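PDB 2E0I: 432aa long hypothetical deoxyribodipyrimidine photolyase from Sulfolobus tokodaii, which probably repairs cyclobutane pyrimidine dimers in DNA using light, binding two FAD molecules, one of them proposed to act as a light-harvesting cofactor. Local coordinates for residues Pro44-Glu48 against Phe49-Phe53; Pro218-Phe222 against Gly223-Met227. All blocks are in the same frame, centred on the assembly; numbering follows the deposited sequence.

Interaction 1: residues Pro44-Glu48 against Phe49-Phe53; sequences PYKSE and FAVSF. With FAD (flavin-adenine dinucleotide), chain F.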
loop_
_atom_site.group_PDB
_atom_site.type_symbol
_atom_site.label_atom_id
_atom_site.label_comp_id
_atom_site.label_asym_id
_atom_site.label_seq_id
_atom_site.Cartn_x
_atom_site.Cartn_y
_atom_site.Cartn_z
ATOM N N PRO A 44 -3.296 13.233 -7.837
ATOM C CA PRO A 44 -2.995 13.824 -6.534
ATOM C C PRO A 44 -2.512 12.767 -5.520
ATOM O O PRO A 44 -1.804 13.082 -4.568
ATOM C CB PRO A 44 -4.334 14.447 -6.122
ATOM C CG PRO A 44 -5.050 14.664 -7.433
ATOM C CD PRO A 44 -4.705 13.436 -8.214
ATOM N N TYR A 45 -2.891 11.515 -5.741
ATOM C CA TYR A 45 -2.541 10.441 -4.829
ATOM C C TYR A 45 -1.346 9.615 -5.284
ATOM O O TYR A 45 -1.117 8.499 -4.808
ATOM C CB TYR A 45 -3.760 9.537 -4.645
ATOM C CG TYR A 45 -4.834 10.158 -3.795
ATOM C CD1 TYR A 45 -4.949 9.834 -2.445
ATOM C CD2 TYR A 45 -5.722 11.083 -4.325
ATOM C CE1 TYR A 45 -5.928 10.413 -1.640
ATOM C CE2 TYR A 45 -6.701 11.677 -3.532
ATOM C CZ TYR A 45 -6.801 11.335 -2.196
ATOM O OH TYR A 45 -7.780 11.899 -1.412
ATOM N N LYS A 46 -0.570 10.170 -6.198
ATOM C CA LYS A 46 0.572 9.445 -6.721
ATOM C C LYS A 46 1.830 9.589 -5.877
ATOM O O LYS A 46 2.124 10.651 -5.338
ATOM C CB LYS A 46 0.852 9.882 -8.160
ATOM C CG LYS A 46 2.157 9.361 -8.728
ATOM C CD LYS A 46 2.466 10.019 -10.061
ATOM C CE LYS A 46 3.928 9.836 -10.453
ATOM N NZ LYS A 46 4.248 10.458 -11.788
ATOM N N SER A 47 2.559 8.484 -5.774
ATOM C CA SER A 47 3.794 8.423 -5.034
ATOM C C SER A 47 4.919 8.180 -6.044
ATOM O O SER A 47 4.833 7.261 -6.856
ATOM C CB SER A 47 3.722 7.273 -4.021
ATOM O OG SER A 47 4.991 7.026 -3.434
ATOM N N GLU A 48 5.965 9.005 -6.011
ATOM C CA GLU A 48 7.078 8.809 -6.934
ATOM C C GLU A 48 7.805 7.520 -6.581
ATOM O O GLU A 48 8.225 6.773 -7.465
ATOM C CB GLU A 48 8.065 9.978 -6.890
ATOM C CG GLU A 48 7.613 11.248 -7.590
ATOM C CD GLU A 48 7.119 11.022 -9.019
ATOM O OE1 GLU A 48 7.688 10.168 -9.744
ATOM O OE2 GLU A 48 6.158 11.723 -9.426
ATOM N N PHE A 49 7.956 7.253 -5.290
ATOM C CA PHE A 49 8.629 6.035 -4.865
ATOM C C PHE A 49 7.875 4.790 -5.334
ATOM O O PHE A 49 8.478 3.863 -5.862
ATOM C CB PHE A 49 8.777 5.997 -3.341
ATOM C CG PHE A 49 9.768 6.980 -2.796
ATOM C CD1 PHE A 49 11.048 7.064 -3.320
ATOM C CD2 PHE A 49 9.435 7.799 -1.717
ATOM C CE1 PHE A 49 11.984 7.943 -2.775
ATOM C CE2 PHE A 49 10.372 8.684 -1.164
ATOM C CZ PHE A 49 11.644 8.751 -1.697
ATOM N N ALA A 50 6.565 4.770 -5.131
ATOM C CA ALA A 50 5.749 3.637 -5.551
ATOM C C ALA A 50 5.877 3.392 -7.050
ATOM O O ALA A 50 5.987 2.251 -7.500
ATOM C CB ALA A 50 4.300 3.889 -5.208
ATOM N N VAL A 51 5.860 4.472 -7.821
ATOM C CA VAL A 51 5.957 4.381 -9.265
ATOM C C VAL A 51 7.283 3.771 -9.711
ATOM O O VAL A 51 7.312 2.916 -10.606
ATOM C CB VAL A 51 5.754 5.768 -9.896
ATOM C CG1 VAL A 51 5.977 5.712 -11.385
ATOM C CG2 VAL A 51 4.341 6.234 -9.622
ATOM N N SER A 52 8.378 4.194 -9.092
ATOM C CA SER A 52 9.686 3.665 -9.456
ATOM C C SER A 52 9.733 2.169 -9.193
ATOM O O SER A 52 10.247 1.390 -10.007
ATOM C CB SER A 52 10.770 4.352 -8.643
ATOM O OG SER A 52 10.750 5.733 -8.902
ATOM N N PHE A 53 9.194 1.777 -8.045
ATOM C CA PHE A 53 9.147 0.379 -7.667
ATOM C C PHE A 53 8.357 -0.418 -8.697
ATOM O O PHE A 53 8.758 -1.519 -9.086
ATOM C CB PHE A 53 8.500 0.233 -6.298
ATOM C CG PHE A 53 8.573 -1.159 -5.744
ATOM C CD1 PHE A 53 7.768 -2.159 -6.243
ATOM C CD2 PHE A 53 9.450 -1.465 -4.707
ATOM C CE1 PHE A 53 7.827 -3.441 -5.719
ATOM C CE2 PHE A 53 9.512 -2.746 -4.179
ATOM C CZ PHE A 53 8.697 -3.732 -4.689
HETATM P PA FAD F . -4.389 4.107 -8.084
HETATM O O1A FAD F . -4.247 4.210 -6.614
HETATM O O2A FAD F . -3.361 4.518 -9.064
HETATM O O5B FAD F . -5.371 5.372 -8.258
HETATM C C5B FAD F . -6.076 5.581 -9.487
HETATM C C4B FAD F . -7.048 6.761 -9.391
HETATM O O4B FAD F . -7.621 6.763 -8.069
HETATM C C3B FAD F . -6.323 8.100 -9.531
HETATM O O3B FAD F . -7.250 9.103 -9.959
HETATM C C2B FAD F . -5.893 8.353 -8.087
HETATM O O2B FAD F . -5.680 9.753 -7.895
HETATM C C1B FAD F . -7.180 7.941 -7.371
HETATM N N9A FAD F . -6.947 7.668 -5.931
HETATM C C8A FAD F . -6.021 6.854 -5.430
HETATM N N7A FAD F . -6.123 6.808 -4.104
HETATM C C5A FAD F . -7.128 7.602 -3.752
HETATM C C6A FAD F . -7.720 7.936 -2.540
HETATM N N6A FAD F . -7.239 7.453 -1.399
HETATM N N1A FAD F . -8.767 8.775 -2.533
HETATM C C2A FAD F . -9.234 9.291 -3.658
HETATM N N3A FAD F . -8.692 8.995 -4.827
HETATM C C4A FAD F . -7.650 8.157 -4.913
HETATM N N1 FAD F . -1.622 0.116 -13.010
HETATM C C2 FAD F . -1.765 0.129 -14.403
HETATM O O2 FAD F . -2.340 -0.797 -14.972
HETATM N N3 FAD F . -1.293 1.224 -15.135
HETATM C C4 FAD F . -0.691 2.305 -14.477
HETATM O O4 FAD F . -0.272 3.263 -15.127
HETATM C C4X FAD F . -0.568 2.297 -13.091
HETATM N N5 FAD F . -0.030 3.405 -12.422
HETATM C C5X FAD F . 0.073 3.406 -11.025
HETATM C C6 FAD F . 0.525 4.546 -10.366
HETATM C C7 FAD F . 0.543 4.595 -8.975
HETATM C C7M FAD F . 1.040 5.862 -8.275
HETATM C C8 FAD F . 0.110 3.493 -8.243
HETATM C C8M FAD F . 0.116 3.513 -6.713
HETATM C C9 FAD F . -0.334 2.350 -8.904
HETATM C C9A FAD F . -0.355 2.300 -10.295
HETATM N N10 FAD F . -0.853 1.174 -10.970
HETATM C C10 FAD F . -1.027 1.204 -12.360
HETATM C "C1'" FAD F . -1.282 -0.029 -10.218
HETATM C "C2'" FAD F . -2.700 0.092 -9.659
HETATM O "O2'" FAD F . -2.679 -0.158 -8.249
HETATM C "C3'" FAD F . -3.642 -0.890 -10.362
HETATM O "O3'" FAD F . -3.740 -0.547 -11.748
HETATM C "C4'" FAD F . -5.035 -0.857 -9.728
HETATM O "O4'" FAD F . -5.815 -1.931 -10.261
HETATM C "C5'" FAD F . -5.734 0.475 -10.012
HETATM O "O5'" FAD F . -6.587 0.861 -8.932
HETATM P P FAD F . -6.020 1.814 -7.764
HETATM O O1P FAD F . -7.181 2.228 -6.943
HETATM O O2P FAD F . -4.877 1.158 -7.092
HETATM O O3P FAD F . -5.520 3.087 -8.612
HETATM O O HOH W 1 9.445 8.248 -9.714
#

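Interaction 2: residues Pro218-Phe222 against Gly223-Met227; sequences PHLKF and GTISM. With FAD (flavin-adenine dinucleotide), chain F.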
loop_
_atom_site.group_PDB
_atom_site.type_symbol
_atom_site.label_atom_id
_atom_site.label_comp_id
_atom_site.label_asym_id
_atom_site.label_seq_id
_atom_site.Cartn_x
_atom_site.Cartn_y
_atom_site.Cartn_z
ATOM N N PRO A 218 5.440 -3.461 -0.316
ATOM C CA PRO A 218 5.455 -3.064 -1.726
ATOM C C PRO A 218 5.420 -4.265 -2.691
ATOM O O PRO A 218 4.807 -4.209 -3.761
ATOM C CB PRO A 218 6.730 -2.230 -1.827
ATOM C CG PRO A 218 7.603 -2.847 -0.800
ATOM C CD PRO A 218 6.700 -3.101 0.357
ATOM N N HIS A 219 6.054 -5.362 -2.311
ATOM C CA HIS A 219 6.061 -6.544 -3.165
ATOM C C HIS A 219 4.677 -7.216 -3.216
ATOM O O HIS A 219 4.270 -7.755 -4.257
ATOM C CB HIS A 219 7.124 -7.520 -2.669
ATOM C CG HIS A 219 8.521 -7.070 -2.950
ATOM N ND1 HIS A 219 9.143 -7.293 -4.159
ATOM C CD2 HIS A 219 9.397 -6.356 -2.204
ATOM C CE1 HIS A 219 10.342 -6.737 -4.147
ATOM N NE2 HIS A 219 10.520 -6.162 -2.971
ATOM N N LEU A 220 3.956 -7.181 -2.096
ATOM C CA LEU A 220 2.615 -7.761 -2.036
ATOM C C LEU A 220 1.645 -6.852 -2.802
ATOM O O LEU A 220 0.871 -7.313 -3.639
ATOM C CB LEU A 220 2.160 -7.908 -0.578
ATOM C CG LEU A 220 2.953 -8.899 0.285
ATOM C CD1 LEU A 220 2.556 -8.735 1.730
ATOM C CD2 LEU A 220 2.724 -10.331 -0.190
ATOM N N LYS A 221 1.714 -5.555 -2.524
ATOM C CA LYS A 221 0.861 -4.575 -3.174
ATOM C C LYS A 221 1.016 -4.613 -4.695
ATOM O O LYS A 221 0.023 -4.544 -5.419
ATOM C CB LYS A 221 1.180 -3.177 -2.622
ATOM C CG LYS A 221 1.176 -2.038 -3.641
ATOM C CD LYS A 221 -0.213 -1.671 -4.100
ATOM C CE LYS A 221 -0.140 -0.647 -5.213
ATOM N NZ LYS A 221 -1.477 -0.022 -5.446
ATOM N N PHE A 222 2.248 -4.728 -5.187
ATOM C CA PHE A 222 2.462 -4.765 -6.631
ATOM C C PHE A 222 2.519 -6.169 -7.208
ATOM O O PHE A 222 2.711 -6.351 -8.408
ATOM C CB PHE A 222 3.707 -3.972 -6.992
ATOM C CG PHE A 222 3.459 -2.494 -7.065
ATOM C CD1 PHE A 222 2.676 -1.957 -8.094
ATOM C CD2 PHE A 222 3.965 -1.642 -6.092
ATOM C CE1 PHE A 222 2.401 -0.598 -8.150
ATOM C CE2 PHE A 222 3.697 -0.281 -6.140
ATOM C CZ PHE A 222 2.908 0.244 -7.178
ATOM N N GLY A 223 2.354 -7.161 -6.339
ATOM C CA GLY A 223 2.334 -8.552 -6.764
ATOM C C GLY A 223 3.566 -9.214 -7.358
ATOM O O GLY A 223 3.418 -10.049 -8.254
ATOM N N THR A 224 4.768 -8.872 -6.892
ATOM C CA THR A 224 5.948 -9.532 -7.421
ATOM C C THR A 224 5.937 -10.967 -6.882
ATOM O O THR A 224 6.592 -11.855 -7.424
ATOM C CB THR A 224 7.231 -8.806 -7.011
ATOM O OG1 THR A 224 7.311 -8.725 -5.580
ATOM C CG2 THR A 224 7.243 -7.418 -7.617
ATOM N N ILE A 225 5.195 -11.176 -5.796
ATOM C CA ILE A 225 5.005 -12.508 -5.202
ATOM C C ILE A 225 3.523 -12.563 -4.817
ATOM O O ILE A 225 2.941 -11.539 -4.462
ATOM C CB ILE A 225 5.856 -12.752 -3.924
ATOM C CG1 ILE A 225 5.412 -11.830 -2.805
ATOM C CG2 ILE A 225 7.323 -12.520 -4.216
ATOM C CD1 ILE A 225 6.154 -12.092 -1.538
ATOM N N SER A 226 2.898 -13.733 -4.889
ATOM C CA SER A 226 1.485 -13.802 -4.554
ATOM C C SER A 226 1.212 -13.929 -3.060
ATOM O O SER A 226 2.037 -14.410 -2.291
ATOM C CB SER A 226 0.814 -14.959 -5.274
ATOM O OG SER A 226 0.859 -16.115 -4.471
ATOM N N MET A 227 0.024 -13.478 -2.677
ATOM C CA MET A 227 -0.467 -13.500 -1.303
ATOM C C MET A 227 -0.391 -14.936 -0.788
ATOM O O MET A 227 -0.065 -15.193 0.378
ATOM C CB MET A 227 -1.919 -13.024 -1.319
ATOM C CG MET A 227 -2.398 -12.361 -0.058
ATOM S SD MET A 227 -1.499 -10.864 0.335
ATOM C CE MET A 227 -1.972 -10.755 2.076
HETATM P PA FAD F . -4.389 4.107 -8.084
HETATM O O1A FAD F . -4.247 4.210 -6.614
HETATM O O2A FAD F . -3.361 4.518 -9.064
HETATM O O5B FAD F . -5.371 5.372 -8.258
HETATM C C5B FAD F . -6.076 5.581 -9.487
HETATM C C4B FAD F . -7.048 6.761 -9.391
HETATM O O4B FAD F . -7.621 6.763 -8.069
HETATM C C3B FAD F . -6.323 8.100 -9.531
HETATM O O3B FAD F . -7.250 9.103 -9.959
HETATM C C2B FAD F . -5.893 8.353 -8.087
HETATM O O2B FAD F . -5.680 9.753 -7.895
HETATM C C1B FAD F . -7.180 7.941 -7.371
HETATM N N9A FAD F . -6.947 7.668 -5.931
HETATM C C8A FAD F . -6.021 6.854 -5.430
HETATM N N7A FAD F . -6.123 6.808 -4.104
HETATM C C5A FAD F . -7.128 7.602 -3.752
HETATM C C6A FAD F . -7.720 7.936 -2.540
HETATM N N6A FAD F . -7.239 7.453 -1.399
HETATM N N1A FAD F . -8.767 8.775 -2.533
HETATM C C2A FAD F . -9.234 9.291 -3.658
HETATM N N3A FAD F . -8.692 8.995 -4.827
HETATM C C4A FAD F . -7.650 8.157 -4.913
HETATM N N1 FAD F . -1.622 0.116 -13.010
HETATM C C2 FAD F . -1.765 0.129 -14.403
HETATM O O2 FAD F . -2.340 -0.797 -14.972
HETATM N N3 FAD F . -1.293 1.224 -15.135
HETATM C C4 FAD F . -0.691 2.305 -14.477
HETATM O O4 FAD F . -0.272 3.263 -15.127
HETATM C C4X FAD F . -0.568 2.297 -13.091
HETATM N N5 FAD F . -0.030 3.405 -12.422
HETATM C C5X FAD F . 0.073 3.406 -11.025
HETATM C C6 FAD F . 0.525 4.546 -10.366
HETATM C C7 FAD F . 0.543 4.595 -8.975
HETATM C C7M FAD F . 1.040 5.862 -8.275
HETATM C C8 FAD F . 0.110 3.493 -8.243
HETATM C C8M FAD F . 0.116 3.513 -6.713
HETATM C C9 FAD F . -0.334 2.350 -8.904
HETATM C C9A FAD F . -0.355 2.300 -10.295
HETATM N N10 FAD F . -0.853 1.174 -10.970
HETATM C C10 FAD F . -1.027 1.204 -12.360
HETATM C "C1'" FAD F . -1.282 -0.029 -10.218
HETATM C "C2'" FAD F . -2.700 0.092 -9.659
HETATM O "O2'" FAD F . -2.679 -0.158 -8.249
HETATM C "C3'" FAD F . -3.642 -0.890 -10.362
HETATM O "O3'" FAD F . -3.740 -0.547 -11.748
HETATM C "C4'" FAD F . -5.035 -0.857 -9.728
HETATM O "O4'" FAD F . -5.815 -1.931 -10.261
HETATM C "C5'" FAD F . -5.734 0.475 -10.012
HETATM O "O5'" FAD F . -6.587 0.861 -8.932
HETATM P P FAD F . -6.020 1.814 -7.764
HETATM O O1P FAD F . -7.181 2.228 -6.943
HETATM O O2P FAD F . -4.877 1.158 -7.092
HETATM O O3P FAD F . -5.520 3.087 -8.612
#

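Interaction 1: residues Pro44-Glu48 against Phe49-Phe53
S47 and A50 make a local N-cap contact at the start of helix 48-66, which follows the loop after helix 37-40. The contact is mostly buried. S47 OG lies anti to its own backbone N (chi1 170°), which turns it toward the first helical turn. There it accepts the N-H of A50 at 3.2 Å from OG to N, in a nearly straight bond of 170°. This is a classic N-cap bond: it satisfies a backbone N-H that has no carbonyl one turn earlier within the helix. S47 OG also bonds to L338 O, so the cap is tied to a loop from the C-terminal half. The backbone then takes over, with V51 N bonded to S47 O and S52 N to E48 O. S47 CB also meets A50 CB at 3.6 Å. K46 runs as an extended chain and crosses V51 at about a right angle, its CE 3.7 Å from V51 CG2. Its NZ forms a salt bridge with E48 OE2 at 3.3 Å and also bonds to L40 O. E48 bends back at chi2 (-51°), which brings its carboxylate round to this lysine. A water sits between E48 OE1 and S52 OG, and S52 OG is also bonded to I180 O. The segments lie in the photolyase family domain, of the HUP clan, built on a parallel five-stranded sheet. P44, Y45, K46, S47 and V51 line an FAD pocket, which residues of the later part of the chain such as Y341 complete. V51 CG2 lies 3.6 Å from the flavin methyl C7M, and K46 CG is 3.7 Å from that methyl. Further up the loop, one face of the Y45 ring covers the adenine around C6A, with R332 and A335 of helix 327-337 also against this tyrosine.

Interaction 2: residues Pro218-Phe222 against Gly223-Met227
H219 and T224 meet where helix 217-221 ends. H219 ND1 and T224 OG1 are 2.7 Å apart and hydrogen-bonded, either one being a possible donor. The hydroxyl comes to the imidazole edge, near the ring plane. T224 OG1 stands between its backbone N and carbonyl carbon (chi1 58°), which faces it back toward the helix end. The other ring nitrogen, NE2, bonds to E191 OE1, so the imidazole is held from two sides. A leucine here would probably leave T224 OG1 and E191 OE1 without their ring-nitrogen partners in a buried setting. The backbone O of H219 accepts T224 N at 2.9 Å. L220 comes next. Its CD2 methyl reaches I225 CG1 at 4.0 Å and M227 SD at 4.3 Å, an apolar cluster that L244 of helix 238-256 joins. L220 also touches another bound FAD, and its backbone O accepts G223 N at 3.1 Å. K221 turns away from the loop. Its NZ gives a hydrogen bond to O2' of the FAD of chain F, 3.1 Å away, and its CE lies over one face of the F222 ring. F222 CE1 comes within 4.1 Å of C9 of the same FAD. G223 then takes positive phi (65°), a conformation that favours glycine. Beyond it, S226 OG caps the next helix through E229 N. The positive phi at G223, with T224 N bonded back to H219 O and G223 N to L220 O, makes this helix end a Schellman motif, placed between two FAD sites.

Interaction 1 comes first along the chain, at the start of helix 48-66. Interaction 2 follows far later in sequence, at the end of helix 217-221. Their centres are 16 Å apart, yet the two meet directly. The F53 ring meets H219 edge-to-face, with CZ of F53 3.5 Å from CE1 of H219, and also packs on P218 and F222. Helix 48-66 belongs to the photolyase domain with the parallel sheet, so a helix start there is packed against a helix end from the later part of the chain. Both touch the same FAD, probably the light-harvesting one, while L220 also touches the other FAD.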